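Local structure of Crov588 (Cafeteriavirus, 6NYR) at residues Q110-V113 with E114-P118; Q132-E136 with N137-G141; Q154-V157 with E158-P162; Q198-T201 with E202-P206. The protein is of unknown function but folds as a circular leucine-rich repeat solenoid built from many FNIP-type repeats, a form that might serve to bind other molecules. All blocks are in the same frame, centred on the assembly; numbering follows the deposited sequence.

Contact 1 of 4, residues Q110-V113 with E114-P118; sequences QEIV and ENVLP
Ile112 meets Val116 and Leu117 across a short bend, and the greater part of the contact is apolar. The CG2 branch of Ile112 does most of the touching: it lies 3.8 Å from Leu117 CD2 and 4.0 Å from Val116 CB. With CG2 anti to the backbone N (chi1, defined on CG1, is -64°), this methyl leans toward the returning chain, while Ile112 CD1 reaches Leu117 CD2 at 3.9 Å. Ile112 and Leu117 stand at about a right angle. Nearer the surface, Val113 CG2 approaches Val116 CG2 at 3.9 Å, beta-branching giving each residue a methyl to offer here.

The polar part is carried by the backbone and one water. Water 1 donates to Val113 O at 2.9 Å and accepts from Val116 N at 2.8 Å, so it spans the bend where no direct hydrogen bond closes it. Val116 CG2 also comes to 3.2 Å from Val113 O. Asn115 adopts a left-handed backbone conformation.

Leu92 of helix 89-93 covers Ile112 and Val116. The chemistry implies a bend whose buried side is lined by aliphatic branches, with a water satisfying two backbone groups.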
loop_
_atom_site.group_PDB
_atom_site.type_symbol
_atom_site.label_atom_id
_atom_site.label_comp_id
_atom_site.label_asym_id
_atom_site.label_seq_id
_atom_site.Cartn_x
_atom_site.Cartn_y
_atom_site.Cartn_z
ATOM N N GLN A 110 -8.660 25.739 -27.060
ATOM C CA GLN A 110 -9.360 26.809 -27.754
ATOM C C GLN A 110 -10.185 27.592 -26.745
ATOM O O GLN A 110 -10.647 27.046 -25.740
ATOM C CB GLN A 110 -10.278 26.284 -28.854
ATOM C CG GLN A 110 -9.580 25.566 -29.980
ATOM C CD GLN A 110 -10.558 24.810 -30.857
ATOM O OE1 GLN A 110 -11.443 25.397 -31.480
ATOM N NE2 GLN A 110 -10.410 23.492 -30.895
ATOM N N GLU A 111 -10.383 28.874 -27.027
ATOM C CA GLU A 111 -11.099 29.743 -26.103
ATOM C C GLU A 111 -12.552 29.297 -25.993
ATOM O O GLU A 111 -13.268 29.232 -26.998
ATOM C CB GLU A 111 -10.995 31.191 -26.574
ATOM C CG GLU A 111 -11.628 32.192 -25.639
ATOM C CD GLU A 111 -11.147 33.608 -25.903
ATOM O OE1 GLU A 111 -10.063 33.769 -26.505
ATOM O OE2 GLU A 111 -11.844 34.561 -25.494
ATOM N N ILE A 112 -12.976 28.965 -24.779
ATOM C CA ILE A 112 -14.370 28.635 -24.500
ATOM C C ILE A 112 -15.106 29.933 -24.190
ATOM O O ILE A 112 -14.718 30.671 -23.279
ATOM C CB ILE A 112 -14.501 27.645 -23.334
ATOM C CG1 ILE A 112 -13.848 26.311 -23.686
ATOM C CG2 ILE A 112 -15.973 27.461 -22.959
ATOM C CD1 ILE A 112 -13.799 25.335 -22.527
ATOM N N VAL A 113 -16.182 30.200 -24.927
ATOM C CA VAL A 113 -16.973 31.404 -24.709
ATOM C C VAL A 113 -18.285 31.076 -24.007
ATOM O O VAL A 113 -18.523 29.931 -23.612
ATOM C CB VAL A 113 -17.235 32.140 -26.036
ATOM C CG1 VAL A 113 -15.950 32.781 -26.551
ATOM C CG2 VAL A 113 -17.793 31.183 -27.083
ATOM N N GLU A 114 -19.126 32.092 -23.828
ATOM C CA GLU A 114 -20.368 31.944 -23.085
ATOM C C GLU A 114 -21.277 30.896 -23.716
ATOM O O GLU A 114 -21.311 30.716 -24.936
ATOM C CB GLU A 114 -21.091 33.292 -23.027
ATOM C CG GLU A 114 -22.343 33.320 -22.176
ATOM C CD GLU A 114 -22.876 34.729 -21.980
ATOM O OE1 GLU A 114 -22.259 35.681 -22.507
ATOM O OE2 GLU A 114 -23.909 34.884 -21.297
ATOM N N ASN A 115 -22.015 30.196 -22.854
ATOM C CA ASN A 115 -23.056 29.259 -23.274
ATOM C C ASN A 115 -22.491 28.118 -24.114
ATOM O O ASN A 115 -23.064 27.732 -25.136
ATOM C CB ASN A 115 -24.168 29.977 -24.044
ATOM C CG ASN A 115 -25.027 30.849 -23.155
ATOM O OD1 ASN A 115 -25.117 32.061 -23.355
ATOM N ND2 ASN A 115 -25.669 30.237 -22.167
ATOM N N VAL A 116 -21.363 27.568 -23.682
ATOM C CA VAL A 116 -20.782 26.379 -24.300
ATOM C C VAL A 116 -20.781 25.199 -23.328
ATOM O O VAL A 116 -21.395 24.164 -23.594
ATOM C CB VAL A 116 -19.362 26.666 -24.838
ATOM C CG1 VAL A 116 -18.780 25.422 -25.495
ATOM C CG2 VAL A 116 -19.393 27.830 -25.819
ATOM N N LEU A 117 -20.109 25.342 -22.185
ATOM C CA LEU A 117 -20.063 24.263 -21.207
ATOM C C LEU A 117 -21.464 23.992 -20.652
ATOM O O LEU A 117 -22.258 24.927 -20.475
ATOM C CB LEU A 117 -19.111 24.622 -20.075
ATOM C CG LEU A 117 -17.665 24.127 -20.095
ATOM C CD1 LEU A 117 -17.295 23.327 -21.326
ATOM C CD2 LEU A 117 -16.698 25.320 -19.931
ATOM N N PRO A 118 -21.788 22.735 -20.350
ATOM C CA PRO A 118 -23.107 22.423 -19.778
ATOM C C PRO A 118 -23.425 23.290 -18.570
ATOM O O PRO A 118 -22.606 23.456 -17.664
ATOM C CB PRO A 118 -22.986 20.942 -19.402
ATOM C CG PRO A 118 -21.973 20.394 -20.377
ATOM C CD PRO A 118 -20.989 21.522 -20.625
HETATM O O HOH W 1 -19.651 28.185 -21.590
#

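Contact 2 of 4, residues Q132-E136 with N137-G141; sequences QKIVE and NVLPG
Glu136 and Asn137 occupy the two central positions of a type II beta turn running from Val135 to Val138, and with Val138 they bury the most surface in the contact. Glu136 stretches outward with CG anti to the backbone N (chi1 -174°) and the rest of the chain extended. Asn137 lies alongside and points the same way, its amide plane only 8° from the plane of the carboxylate. They meet through carbon rather than through a polar bond: Asn137 OD1 is 3.4 Å from Glu136 CG. Both polar ends suit this exposed crest, and Glu136 also touches Asn159 in the next loop. Asn137 takes the left-handed backbone conformation demanded at the third position of a type II turn, which asparagine accepts more readily than most residues.

Val138 is buried, and its side chain points toward Ile134 and Val135. Its CB packs on Ile134 CG2 at 3.9 Å and its CG2 touches the exposed Val135 CG2 at 3.7 Å. The same Val138 CG2 lies 3.1 Å from Val135 O, a close approach to a carbonyl that gets its hydrogen bond elsewhere. Water 2 donates to Val135 O at 2.8 Å and accepts from Leu139 N at 2.8 Å. Leu139 CG completes the apolar lining, 4.2 Å from Ile134 CG2.

Phe148 backs Ile134, and Pro162 packs on Leu139. This type II turn, polar outside and aliphatic inside, is part of the loop joining strand 123-125 to strand 145-147 in a leucine-rich repeat solenoid.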
loop_
_atom_site.group_PDB
_atom_site.type_symbol
_atom_site.label_atom_id
_atom_site.label_comp_id
_atom_site.label_asym_id
_atom_site.label_seq_id
_atom_site.Cartn_x
_atom_site.Cartn_y
_atom_site.Cartn_z
ATOM N N GLN A 132 -6.133 29.061 -22.451
ATOM C CA GLN A 132 -6.873 30.128 -23.107
ATOM C C GLN A 132 -7.609 30.964 -22.065
ATOM O O GLN A 132 -7.911 30.500 -20.960
ATOM C CB GLN A 132 -7.876 29.570 -24.124
ATOM C CG GLN A 132 -7.236 28.802 -25.259
ATOM C CD GLN A 132 -6.276 29.654 -26.064
ATOM O OE1 GLN A 132 -6.530 30.840 -26.311
ATOM N NE2 GLN A 132 -5.161 29.062 -26.470
ATOM N N LYS A 133 -7.916 32.201 -22.441
ATOM C CA LYS A 133 -8.521 33.139 -21.506
ATOM C C LYS A 133 -9.953 32.735 -21.179
ATOM O O LYS A 133 -10.647 32.101 -21.981
ATOM C CB LYS A 133 -8.480 34.555 -22.082
ATOM C CG LYS A 133 -7.075 34.959 -22.517
ATOM C CD LYS A 133 -6.968 36.415 -22.948
ATOM C CE LYS A 133 -5.500 36.835 -23.061
ATOM N NZ LYS A 133 -4.663 35.837 -23.801
ATOM N N ILE A 134 -10.374 33.079 -19.964
ATOM C CA ILE A 134 -11.716 32.794 -19.475
ATOM C C ILE A 134 -12.307 34.096 -18.953
ATOM O O ILE A 134 -11.752 34.704 -18.029
ATOM C CB ILE A 134 -11.711 31.744 -18.355
ATOM C CG1 ILE A 134 -10.994 30.475 -18.796
ATOM C CG2 ILE A 134 -13.144 31.421 -17.926
ATOM C CD1 ILE A 134 -10.659 29.547 -17.646
ATOM N N VAL A 135 -13.428 34.521 -19.533
ATOM C CA VAL A 135 -14.070 35.755 -19.103
ATOM C C VAL A 135 -15.385 35.460 -18.394
ATOM O O VAL A 135 -15.667 34.314 -18.031
ATOM C CB VAL A 135 -14.294 36.695 -20.303
ATOM C CG1 VAL A 135 -12.956 37.105 -20.908
ATOM C CG2 VAL A 135 -15.176 36.026 -21.356
ATOM N N GLU A 136 -16.190 36.502 -18.193
ATOM C CA GLU A 136 -17.351 36.412 -17.317
ATOM C C GLU A 136 -18.442 35.554 -17.945
ATOM O O GLU A 136 -18.670 35.594 -19.157
ATOM C CB GLU A 136 -17.884 37.814 -17.015
ATOM C CG GLU A 136 -19.006 37.864 -15.992
ATOM C CD GLU A 136 -19.330 39.285 -15.548
ATOM O OE1 GLU A 136 -18.801 40.236 -16.160
ATOM O OE2 GLU A 136 -20.111 39.449 -14.586
ATOM N N ASN A 137 -19.117 34.777 -17.103
ATOM C CA ASN A 137 -20.214 33.909 -17.525
ATOM C C ASN A 137 -19.777 32.886 -18.567
ATOM O O ASN A 137 -20.519 32.565 -19.500
ATOM C CB ASN A 137 -21.381 34.741 -18.061
ATOM C CG ASN A 137 -22.041 35.577 -16.990
ATOM O OD1 ASN A 137 -22.022 36.809 -17.044
ATOM N ND2 ASN A 137 -22.632 34.912 -16.007
ATOM N N VAL A 138 -18.576 32.350 -18.396
ATOM C CA VAL A 138 -18.105 31.219 -19.182
ATOM C C VAL A 138 -18.272 29.920 -18.412
ATOM O O VAL A 138 -18.769 28.929 -18.943
ATOM C CB VAL A 138 -16.637 31.430 -19.612
ATOM C CG1 VAL A 138 -16.114 30.182 -20.305
ATOM C CG2 VAL A 138 -16.526 32.640 -20.523
ATOM N N LEU A 139 -17.844 29.920 -17.155
ATOM C CA LEU A 139 -17.955 28.746 -16.309
ATOM C C LEU A 139 -19.404 28.550 -15.874
ATOM O O LEU A 139 -20.093 29.526 -15.553
ATOM C CB LEU A 139 -17.057 28.916 -15.088
ATOM C CG LEU A 139 -15.571 29.125 -15.387
ATOM C CD1 LEU A 139 -14.797 29.448 -14.118
ATOM C CD2 LEU A 139 -14.997 27.884 -16.063
ATOM N N PRO A 140 -19.894 27.312 -15.866
ATOM C CA PRO A 140 -21.263 27.065 -15.392
ATOM C C PRO A 140 -21.518 27.736 -14.050
ATOM O O PRO A 140 -20.658 27.758 -13.167
ATOM C CB PRO A 140 -21.334 25.537 -15.293
ATOM C CG PRO A 140 -20.350 25.052 -16.320
ATOM C CD PRO A 140 -19.241 26.083 -16.364
ATOM N N GLY A 141 -22.727 28.281 -13.901
ATOM C CA GLY A 141 -23.042 29.128 -12.766
ATOM C C GLY A 141 -23.064 28.420 -11.431
ATOM O O GLY A 141 -22.946 29.079 -10.394
HETATM O O HOH W 2 -16.747 32.312 -16.346
#

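Contact 3 of 4, residues Q154-V157 with E158-P162; sequences QKIV and ENVLP
Ile156 and Val160 meet across a tight bend. Ahead of them in sequence, Gln154 ties the loop to its predecessor, NE2 bonding to Asn131 OD1 and OE1 to Lys133 NZ.

The CG2 methyl of Ile156 comes to 3.3 Å from Val160 CG2, a separation so short for two methyls that its exact value is doubtful. The same Ile156 CG2 reaches Leu161 CG at 3.9 Å, and both partners stand at about a right angle to the isoleucine. A beta-branched residue suits this place because one branch can face the bend while the other runs into the interior.

Val157, next in sequence, is exposed and opens a type II beta turn that ends at Val160. Its CG2 meets Val160 CG1 at 3.7 Å. Val160 can serve both residues because chi1 of -51° sets CG2 between its backbone N and carbonyl carbon, splaying one methyl toward Ile156 and the other toward Val157. Val160 CG2 also rests 3.2 Å from Val157 O. That carbonyl receives a hydrogen bond from water 3 at 3.1 Å, and the water in turn accepts from Leu161 N at 3.1 Å, bridging the turn. Asn159, at its third position, supplies the left-handed backbone.

Phe170 and Phe174 cover Ile156, and Glu158 touches Asn181. The whole bend thus lies in the loop leading from strand 145-147 to strand 167-169, with neighbouring loops packed against it.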
loop_
_atom_site.group_PDB
_atom_site.type_symbol
_atom_site.label_atom_id
_atom_site.label_comp_id
_atom_site.label_asym_id
_atom_site.label_seq_id
_atom_site.Cartn_x
_atom_site.Cartn_y
_atom_site.Cartn_z
ATOM N N GLN A 154 -3.361 32.027 -17.551
ATOM C CA GLN A 154 -4.085 33.210 -17.994
ATOM C C GLN A 154 -4.672 33.928 -16.786
ATOM O O GLN A 154 -4.942 33.313 -15.748
ATOM C CB GLN A 154 -5.207 32.851 -18.980
ATOM C CG GLN A 154 -4.715 32.216 -20.270
ATOM C CD GLN A 154 -3.762 33.115 -21.033
ATOM O OE1 GLN A 154 -3.928 34.335 -21.066
ATOM N NE2 GLN A 154 -2.747 32.517 -21.634
ATOM N N LYS A 155 -4.868 35.236 -16.925
ATOM C CA LYS A 155 -5.382 36.024 -15.815
ATOM C C LYS A 155 -6.798 35.582 -15.456
ATOM O O LYS A 155 -7.585 35.171 -16.312
ATOM C CB LYS A 155 -5.370 37.514 -16.166
ATOM C CG LYS A 155 -3.981 38.149 -16.202
ATOM C CD LYS A 155 -3.958 39.424 -17.046
ATOM C CE LYS A 155 -2.570 40.054 -17.050
ATOM N NZ LYS A 155 -2.451 41.168 -18.031
ATOM N N ILE A 156 -7.108 35.659 -14.164
ATOM C CA ILE A 156 -8.455 35.451 -13.637
ATOM C C ILE A 156 -8.862 36.740 -12.937
ATOM O O ILE A 156 -8.222 37.149 -11.957
ATOM C CB ILE A 156 -8.533 34.250 -12.684
ATOM C CG1 ILE A 156 -8.184 32.960 -13.429
ATOM C CG2 ILE A 156 -9.923 34.113 -12.079
ATOM C CD1 ILE A 156 -6.797 32.468 -13.205
ATOM N N VAL A 157 -9.918 37.377 -13.439
ATOM C CA VAL A 157 -10.380 38.644 -12.885
ATOM C C VAL A 157 -11.714 38.469 -12.171
ATOM O O VAL A 157 -12.214 37.349 -12.022
ATOM C CB VAL A 157 -10.484 39.710 -13.995
ATOM C CG1 VAL A 157 -9.122 39.937 -14.640
ATOM C CG2 VAL A 157 -11.517 39.299 -15.045
ATOM N N GLU A 158 -12.283 39.581 -11.708
ATOM C CA GLU A 158 -13.479 39.548 -10.879
ATOM C C GLU A 158 -14.667 38.970 -11.641
ATOM O O GLU A 158 -14.854 39.224 -12.832
ATOM C CB GLU A 158 -13.794 40.972 -10.406
ATOM C CG GLU A 158 -14.577 41.082 -9.114
ATOM C CD GLU A 158 -14.805 42.533 -8.700
ATOM O OE1 GLU A 158 -14.354 43.439 -9.432
ATOM O OE2 GLU A 158 -15.436 42.764 -7.649
ATOM N N ASN A 159 -15.472 38.186 -10.928
ATOM C CA ASN A 159 -16.747 37.651 -11.397
ATOM C C ASN A 159 -16.609 36.644 -12.537
ATOM O O ASN A 159 -17.587 36.383 -13.248
ATOM C CB ASN A 159 -17.717 38.764 -11.836
ATOM C CG ASN A 159 -17.957 39.796 -10.752
ATOM O OD1 ASN A 159 -18.045 39.463 -9.568
ATOM N ND2 ASN A 159 -18.078 41.059 -11.154
ATOM N N VAL A 160 -15.431 36.068 -12.743
ATOM C CA VAL A 160 -15.315 34.954 -13.678
ATOM C C VAL A 160 -15.525 33.619 -12.969
ATOM O O VAL A 160 -16.108 32.693 -13.535
ATOM C CB VAL A 160 -13.952 34.992 -14.398
ATOM C CG1 VAL A 160 -13.695 36.369 -14.985
ATOM C CG2 VAL A 160 -12.839 34.597 -13.446
ATOM N N LEU A 161 -15.057 33.502 -11.733
ATOM C CA LEU A 161 -15.266 32.288 -10.956
ATOM C C LEU A 161 -16.669 32.289 -10.361
ATOM O O LEU A 161 -17.086 33.293 -9.771
ATOM C CB LEU A 161 -14.222 32.179 -9.852
ATOM C CG LEU A 161 -12.771 32.062 -10.323
ATOM C CD1 LEU A 161 -11.818 32.107 -9.132
ATOM C CD2 LEU A 161 -12.561 30.794 -11.140
ATOM N N PRO A 162 -17.429 31.206 -10.515
ATOM C CA PRO A 162 -18.784 31.188 -9.947
ATOM C C PRO A 162 -18.756 31.446 -8.449
ATOM O O PRO A 162 -17.841 31.020 -7.741
ATOM C CB PRO A 162 -19.288 29.772 -10.259
ATOM C CG PRO A 162 -18.445 29.292 -11.400
ATOM C CD PRO A 162 -17.108 29.968 -11.255
HETATM O O HOH W 3 -13.343 35.376 -9.969
#

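Contact 4 of 4, residues Q198-T201 with E202-P206; sequences QKIT and ENVLP
Thr201 and Val204 face each other across the ends of a type II beta turn, in a loop between two strands of the leucine-rich repeat solenoid. In the first shell, Val204 CB lies 3.3 Å from Thr201 O, and Val204 CG2 lies 3.4 Å from the same oxygen. Ile200 supplies the apolar base through its CG2, which is 4.1 Å from Leu205 CG and 4.3 Å from Val204 CG1. Ile200 and Leu205 stand at about a right angle, a meeting of branched aliphatic chains on the buried side.

The next layer is the backbone of the turn. Glu202 and Asn203 fill its two middle positions, and Asn203 takes the left-handed conformation that the third position of a type II turn requires. Glu202 has CG anti to its own carbonyl carbon (chi1 -54°), and its extended chain carries the charge away from the apolar side, as befits an exposed position.

Further out, adjoining loops pack on the bend and bond to it. Phe214 and Val226 pack on Ile200, while Ile178 touches Val204. Hydrogen bonds from Gln198 NE2 to Asn175 OD1 and from Lys199 NZ to Gln220 OE1 link the loop to both the preceding and the following loops.

Threonine combines a hydroxyl for its exposed position with a shape close to valine's. With Thr201 chi1 at 62°, Thr201 OG1 occupies the crowded position between the backbone N and the carbonyl carbon, and Thr201 OG1 touches Val204 CG2 at 3.3 Å.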
loop_
_atom_site.group_PDB
_atom_site.type_symbol
_atom_site.label_atom_id
_atom_site.label_comp_id
_atom_site.label_asym_id
_atom_site.label_seq_id
_atom_site.Cartn_x
_atom_site.Cartn_y
_atom_site.Cartn_z
ATOM N N GLN A 198 3.317 34.726 -6.492
ATOM C CA GLN A 198 2.703 36.043 -6.588
ATOM C C GLN A 198 2.302 36.499 -5.192
ATOM O O GLN A 198 1.888 35.687 -4.357
ATOM C CB GLN A 198 1.483 35.980 -7.516
ATOM C CG GLN A 198 1.437 37.006 -8.643
ATOM C CD GLN A 198 2.778 37.253 -9.301
ATOM O OE1 GLN A 198 3.316 38.360 -9.221
ATOM N NE2 GLN A 198 3.330 36.233 -9.946
ATOM N N LYS A 199 2.445 37.796 -4.933
ATOM C CA LYS A 199 2.057 38.339 -3.640
ATOM C C LYS A 199 0.578 38.084 -3.371
ATOM O O LYS A 199 -0.248 38.040 -4.288
ATOM C CB LYS A 199 2.345 39.839 -3.572
ATOM C CG LYS A 199 3.805 40.210 -3.331
ATOM C CD LYS A 199 4.031 41.701 -3.588
ATOM C CE LYS A 199 5.385 42.178 -3.077
ATOM N NZ LYS A 199 6.533 41.370 -3.573
ATOM N N ILE A 200 0.259 37.878 -2.096
ATOM C CA ILE A 200 -1.118 37.762 -1.629
ATOM C C ILE A 200 -1.331 38.835 -0.574
ATOM O O ILE A 200 -0.664 38.830 0.467
ATOM C CB ILE A 200 -1.427 36.365 -1.067
ATOM C CG1 ILE A 200 -1.255 35.331 -2.177
ATOM C CG2 ILE A 200 -2.831 36.323 -0.487
ATOM C CD1 ILE A 200 -1.644 33.925 -1.787
ATOM N N THR A 201 -2.247 39.759 -0.847
ATOM C CA THR A 201 -2.500 40.878 0.044
ATOM C C THR A 201 -3.801 40.656 0.816
ATOM O O THR A 201 -4.464 39.623 0.698
ATOM C CB THR A 201 -2.557 42.190 -0.740
ATOM O OG1 THR A 201 -3.643 42.143 -1.672
ATOM C CG2 THR A 201 -1.258 42.423 -1.494
ATOM N N GLU A 202 -4.167 41.653 1.616
ATOM C CA GLU A 202 -5.376 41.585 2.424
ATOM C C GLU A 202 -6.618 41.580 1.542
ATOM O O GLU A 202 -6.611 42.077 0.414
ATOM C CB GLU A 202 -5.426 42.770 3.389
ATOM C CG GLU A 202 -4.183 42.905 4.257
ATOM C CD GLU A 202 -4.215 44.134 5.148
ATOM O OE1 GLU A 202 -5.306 44.722 5.318
ATOM O OE2 GLU A 202 -3.147 44.505 5.677
ATOM N N ASN A 203 -7.696 41.014 2.078
ATOM C CA ASN A 203 -8.992 40.978 1.409
ATOM C C ASN A 203 -8.937 40.241 0.077
ATOM O O ASN A 203 -9.788 40.456 -0.794
ATOM C CB ASN A 203 -9.539 42.394 1.195
ATOM C CG ASN A 203 -9.740 43.144 2.497
ATOM O OD1 ASN A 203 -10.276 42.601 3.463
ATOM N ND2 ASN A 203 -9.304 44.399 2.532
ATOM N N VAL A 204 -7.945 39.376 -0.096
ATOM C CA VAL A 204 -7.850 38.519 -1.267
ATOM C C VAL A 204 -8.338 37.108 -0.967
ATOM O O VAL A 204 -9.068 36.520 -1.763
ATOM C CB VAL A 204 -6.399 38.507 -1.793
ATOM C CG1 VAL A 204 -6.230 37.462 -2.877
ATOM C CG2 VAL A 204 -6.011 39.892 -2.305
ATOM N N LEU A 205 -7.937 36.549 0.165
ATOM C CA LEU A 205 -8.414 35.232 0.574
ATOM C C LEU A 205 -9.777 35.361 1.245
ATOM O O LEU A 205 -9.938 36.185 2.152
ATOM C CB LEU A 205 -7.413 34.570 1.512
ATOM C CG LEU A 205 -6.052 34.262 0.876
ATOM C CD1 LEU A 205 -5.091 33.694 1.905
ATOM C CD2 LEU A 205 -6.207 33.321 -0.310
ATOM N N PRO A 206 -10.773 34.584 0.824
ATOM C CA PRO A 206 -12.127 34.773 1.354
ATOM C C PRO A 206 -12.263 34.283 2.787
ATOM O O PRO A 206 -11.447 33.518 3.304
ATOM C CB PRO A 206 -13.005 33.953 0.399
ATOM C CG PRO A 206 -12.093 32.885 -0.114
ATOM C CD PRO A 206 -10.710 33.494 -0.172
#

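The four contacts follow one another along the chain, each in a loop between consecutive short parallel strands: 101-103 to 123-125, 123-125 to 145-147, 145-147 to 167-169, and 189-191 to 211-213. Centres of contacts 1 and 2 are about 7 Å apart, as are those of contacts 2 and 3, and within each pair the loops touch: Pro118 O lies 3.1 Å from Pro140 CG, and Pro140 O 3.2 Å from Pro162 CG. One loop intervenes before contact 4, whose centre is about 15 Å from that of contact 3 and about 28 Å from that of contact 1. Closely similar bends recur at this spacing, consistent with the regular repeats of the circular solenoid.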